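Local coordinates for beta-porphyranase A (Bacteroides plebeius, PDB 4AW7), which hydrolyses the sulfated red-algal polysaccharide porphyran at the linkages between beta-D-galactose and alpha-L-galactose-6-sulfate, releasing mostly disaccharides, at residues 361-366 with 434-439. Numbering follows the deposited sequence.
Sequences FFELWK and IEYTEQ
Tyr436 reaches from its strand to the helical turn at Glu363 and Leu364, and nearly all that the two segments share passes through the outer half of its ring. With CG anti to the backbone N (chi1 -177°), the ring slants forward along the strand as it nears the helix; a tyrosine is long and flat enough to span backbones whose nearest CA atoms, those of Leu364 and Tyr436, are 8.1 Å apart. Glu363 crosses it at about a right angle and meets it with methylenes: CB lies over one face, and CG is 3.7 Å from Tyr436 CE2. A bend at chi2 (71°) turns the carboxylate off the ring, its plane 54° from it, and glutamate thus suits this partly exposed place, packing its aliphatic part while the charge stays clear. On the CE1 side comes Leu364, its CB 4.0 Å from Tyr436 CE1. Leucine suits this buried place because its branched, apolar chain touches both Tyr436 and Leu426 of the neighbouring strand. Tyr436 OH makes a van der Waals approach of 3.7 Å to Leu364 CA, and Tyr360 meets the tyrosine ring with nearly parallel planes. Replacing Tyr436 with an alanine would probably open a gap beside the helix, leaving the Glu363 methylenes and Leu364 CB without their aromatic partner. Away from the annotated sites, helix 359-365, which also packs on helix 293-305 beside the parallel sheet of the probable beta/alpha barrel, meets the antiparallel hairpin 421-429/433-441 of the beta-sandwich.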
ATOM      1  N   PHE A 361      13.317 -11.175   1.435  1.00  8.47           N
ATOM      2  CA  PHE A 361      12.723  -9.879   1.150  1.00  7.78           C
ATOM      3  C   PHE A 361      13.347  -8.811   2.022  1.00  7.93           C
ATOM      4  O   PHE A 361      13.709  -7.726   1.570  1.00  7.90           O
ATOM      5  CB  PHE A 361      11.200  -9.918   1.383  1.00  9.15           C
ATOM      6  CG  PHE A 361      10.553  -8.567   1.301  1.00  8.03           C
ATOM      7  CD1 PHE A 361      10.410  -7.898   0.101  1.00  8.87           C
ATOM      8  CD2 PHE A 361      10.067  -7.970   2.438  1.00  9.67           C
ATOM      9  CE1 PHE A 361       9.845  -6.640   0.057  1.00  9.05           C
ATOM     10  CE2 PHE A 361       9.505  -6.693   2.412  1.00  9.35           C
ATOM     11  CZ  PHE A 361       9.372  -6.029   1.198  1.00  9.63           C
ATOM     12  N   PHE A 362      13.487  -9.123   3.312  1.00  8.34           N
ATOM     13  CA  PHE A 362      14.077  -8.193   4.256  1.00  8.88           C
ATOM     14  C   PHE A 362      15.600  -8.071   4.075  1.00  8.82           C
ATOM     15  O   PHE A 362      16.169  -7.000   4.244  1.00  8.85           O
ATOM     16  CB  PHE A 362      13.655  -8.547   5.663  1.00  8.72           C
ATOM     17  CG  PHE A 362      12.148  -8.507   5.838  1.00  8.18           C
ATOM     18  CD1 PHE A 362      11.496  -7.306   5.940  1.00  8.88           C
ATOM     19  CD2 PHE A 362      11.410  -9.666   5.865  1.00  9.14           C
ATOM     20  CE1 PHE A 362      10.137  -7.256   6.076  1.00  9.35           C
ATOM     21  CE2 PHE A 362      10.034  -9.620   6.027  1.00  8.90           C
ATOM     22  CZ  PHE A 362       9.400  -8.404   6.142  1.00  9.41           C
ATOM     23  N   GLU A 363      16.262  -9.156   3.706  1.00  9.20           N
ATOM     24  CA  GLU A 363      17.701  -9.078   3.397  1.00  9.75           C
ATOM     25  C   GLU A 363      17.946  -8.098   2.240  1.00  9.40           C
ATOM     26  O   GLU A 363      18.835  -7.249   2.310  1.00  9.84           O
ATOM     27  CB  GLU A 363      18.253 -10.453   3.045  1.00 10.98           C
ATOM     28  CG  GLU A 363      19.788 -10.448   2.977  1.00 13.67           C
ATOM     29  CD  GLU A 363      20.401 -10.297   4.388  1.00 16.74           C
ATOM     30  OE1 GLU A 363      20.074 -11.107   5.210  1.00 20.46           O
ATOM     31  OE2 GLU A 363      21.188  -9.353   4.703  1.00 21.33           O
ATOM     32  N   LEU A 364      17.113  -8.183   1.205  1.00  8.73           N
ATOM     33  CA  LEU A 364      17.290  -7.365   0.027  1.00  8.41           C
ATOM     34  C   LEU A 364      17.282  -5.871   0.388  1.00  8.60           C
ATOM     35  O   LEU A 364      18.030  -5.076  -0.199  1.00  8.84           O
ATOM     36  CB  LEU A 364      16.143  -7.657  -0.967  1.00  8.50           C
ATOM     37  CG  LEU A 364      16.027  -6.829  -2.231  1.00  8.67           C
ATOM     38  CD1 LEU A 364      17.253  -7.104  -3.126  1.00 10.95           C
ATOM     39  CD2 LEU A 364      14.737  -7.117  -2.971  1.00  9.99           C
ATOM     40  N   TRP A 365      16.394  -5.502   1.303  1.00  8.28           N
ATOM     41  CA  TRP A 365      16.195  -4.123   1.695  1.00  8.31           C
ATOM     42  C   TRP A 365      16.936  -3.711   2.950  1.00  8.75           C
ATOM     43  O   TRP A 365      16.803  -2.596   3.430  1.00  8.53           O
ATOM     44  CB  TRP A 365      14.690  -3.848   1.827  1.00  8.18           C
ATOM     45  CG  TRP A 365      13.984  -3.910   0.498  1.00  7.93           C
ATOM     46  CD1 TRP A 365      13.261  -4.934  -0.000  1.00  8.30           C
ATOM     47  CD2 TRP A 365      14.002  -2.896  -0.512  1.00  7.96           C
ATOM     48  NE1 TRP A 365      12.823  -4.628  -1.258  1.00  8.48           N
ATOM     49  CE2 TRP A 365      13.261  -3.372  -1.593  1.00  8.75           C
ATOM     50  CE3 TRP A 365      14.543  -1.617  -0.576  1.00  8.20           C
ATOM     51  CZ2 TRP A 365      13.041  -2.607  -2.739  1.00  9.41           C
ATOM     52  CZ3 TRP A 365      14.335  -0.863  -1.737  1.00  9.66           C
ATOM     53  CH2 TRP A 365      13.563  -1.372  -2.779  1.00 10.20           C
ATOM     54  N   LYS A 366      17.765  -4.594   3.498  1.00  9.60           N
ATOM     55  CA  LYS A 366      18.430  -4.268   4.753  1.00 10.47           C
ATOM     56  C   LYS A 366      19.361  -3.067   4.564  1.00  9.10           C
ATOM     57  O   LYS A 366      20.036  -2.922   3.543  1.00 11.09           O
ATOM     58  CB  LYS A 366      19.197  -5.485   5.297  1.00 12.75           C
ATOM     59  CG  LYS A 366      19.721  -5.281   6.749  1.00 15.23           C
ATOM     60  CD  LYS A 366      20.382  -6.578   7.233  1.00 16.81           C
ATOM     61  CE  LYS A 366      21.309  -6.421   8.448  1.00 18.49           C
ATOM     62  NZ  LYS A 366      21.739  -7.723   8.941  1.00 21.73           N
ATOM     63  N   ILE A 434      12.943 -18.915  -4.298  1.00 14.76           N
ATOM     64  CA  ILE A 434      13.736 -17.692  -4.264  1.00 15.00           C
ATOM     65  C   ILE A 434      15.199 -17.967  -4.525  1.00 15.04           C
ATOM     66  O   ILE A 434      15.794 -18.832  -3.889  1.00 16.29           O
ATOM     67  CB  ILE A 434      13.563 -16.963  -2.902  1.00 14.93           C
ATOM     68  CG1 ILE A 434      12.118 -16.438  -2.824  1.00 16.44           C
ATOM     69  CG2 ILE A 434      14.587 -15.826  -2.761  1.00 15.74           C
ATOM     70  CD1 ILE A 434      11.733 -15.909  -1.432  1.00 20.17           C
ATOM     71  N   GLU A 435      15.777 -17.180  -5.433  1.00 14.82           N
ATOM     72  CA  GLU A 435      17.235 -17.142  -5.643  1.00 15.72           C
ATOM     73  C   GLU A 435      17.720 -15.749  -5.236  1.00 14.57           C
ATOM     74  O   GLU A 435      17.386 -14.747  -5.906  1.00 15.47           O
ATOM     75  CB  GLU A 435      17.622 -17.435  -7.106  1.00 17.21           C
ATOM     76  CG  GLU A 435      19.131 -17.451  -7.390  1.00 22.76           C
ATOM     77  CD  GLU A 435      19.838 -18.656  -6.779  1.00 26.90           C
ATOM     78  OE1 GLU A 435      19.150 -19.647  -6.411  1.00 28.35           O
ATOM     79  OE2 GLU A 435      21.086 -18.609  -6.665  1.00 31.11           O
ATOM     80  N   TYR A 436      18.441 -15.690  -4.132  1.00 13.84           N
ATOM     81  CA  TYR A 436      18.976 -14.447  -3.597  1.00 13.80           C
ATOM     82  C   TYR A 436      20.480 -14.476  -3.699  1.00 13.95           C
ATOM     83  O   TYR A 436      21.125 -15.401  -3.195  1.00 15.71           O
ATOM     84  CB  TYR A 436      18.552 -14.233  -2.129  1.00 14.18           C
ATOM     85  CG  TYR A 436      19.058 -12.906  -1.624  1.00 13.68           C
ATOM     86  CD1 TYR A 436      18.393 -11.736  -1.941  1.00 12.82           C
ATOM     87  CD2 TYR A 436      20.231 -12.807  -0.899  1.00 14.42           C
ATOM     88  CE1 TYR A 436      18.865 -10.539  -1.546  1.00 12.62           C
ATOM     89  CE2 TYR A 436      20.714 -11.587  -0.470  1.00 13.63           C
ATOM     90  CZ  TYR A 436      20.015 -10.439  -0.813  1.00 13.14           C
ATOM     91  OH  TYR A 436      20.462  -9.193  -0.449  1.00 14.17           O
ATOM     92  N   THR A 437      21.046 -13.440  -4.302  1.00 13.85           N
ATOM     93  CA  THR A 437      22.502 -13.298  -4.430  1.00 13.97           C
ATOM     94  C   THR A 437      22.960 -11.894  -4.058  1.00 13.72           C
ATOM     95  O   THR A 437      22.211 -10.911  -4.205  1.00 12.73           O
ATOM     96  CB  THR A 437      22.975 -13.644  -5.861  1.00 15.16           C
ATOM     97  OG1 THR A 437      22.386 -12.725  -6.791  1.00 17.33           O
ATOM     98  CG2 THR A 437      22.594 -15.089  -6.257  1.00 18.22           C
ATOM     99  N   GLU A 438      24.205 -11.806  -3.569  1.00 14.70           N
ATOM    100  CA  GLU A 438      24.893 -10.544  -3.330  1.00 15.30           C
ATOM    101  C   GLU A 438      26.256 -10.697  -3.994  1.00 15.72           C
ATOM    102  O   GLU A 438      26.980 -11.665  -3.712  1.00 18.04           O
ATOM    103  CB  GLU A 438      25.051 -10.292  -1.839  1.00 17.08           C
ATOM    104  CG  GLU A 438      25.683  -8.970  -1.426  1.00 21.97           C
ATOM    105  CD  GLU A 438      25.545  -8.700   0.070  1.00 29.66           C
ATOM    106  OE1 GLU A 438      25.220  -9.632   0.807  1.00 35.27           O
ATOM    107  OE2 GLU A 438      25.741  -7.557   0.514  1.00 36.39           O
ATOM    108  N   GLN A 439      26.580  -9.772  -4.890  1.00 14.84           N
ATOM    109  CA  GLN A 439      27.817  -9.805  -5.679  1.00 16.24           C
ATOM    110  C   GLN A 439      28.495  -8.450  -5.682  1.00 15.53           C
ATOM    111  O   GLN A 439      27.869  -7.406  -5.881  1.00 16.46           O
ATOM    112  CB  GLN A 439      27.473 -10.175  -7.121  1.00 16.61           C
ATOM    113  CG  GLN A 439      26.841 -11.557  -7.206  1.00 19.79           C
ATOM    114  CD  GLN A 439      26.191 -11.833  -8.530  1.00 21.79           C
ATOM    115  OE1 GLN A 439      26.085 -10.950  -9.373  1.00 23.72           O
ATOM    116  NE2 GLN A 439      25.756 -13.099  -8.737  1.00 24.01           N
TER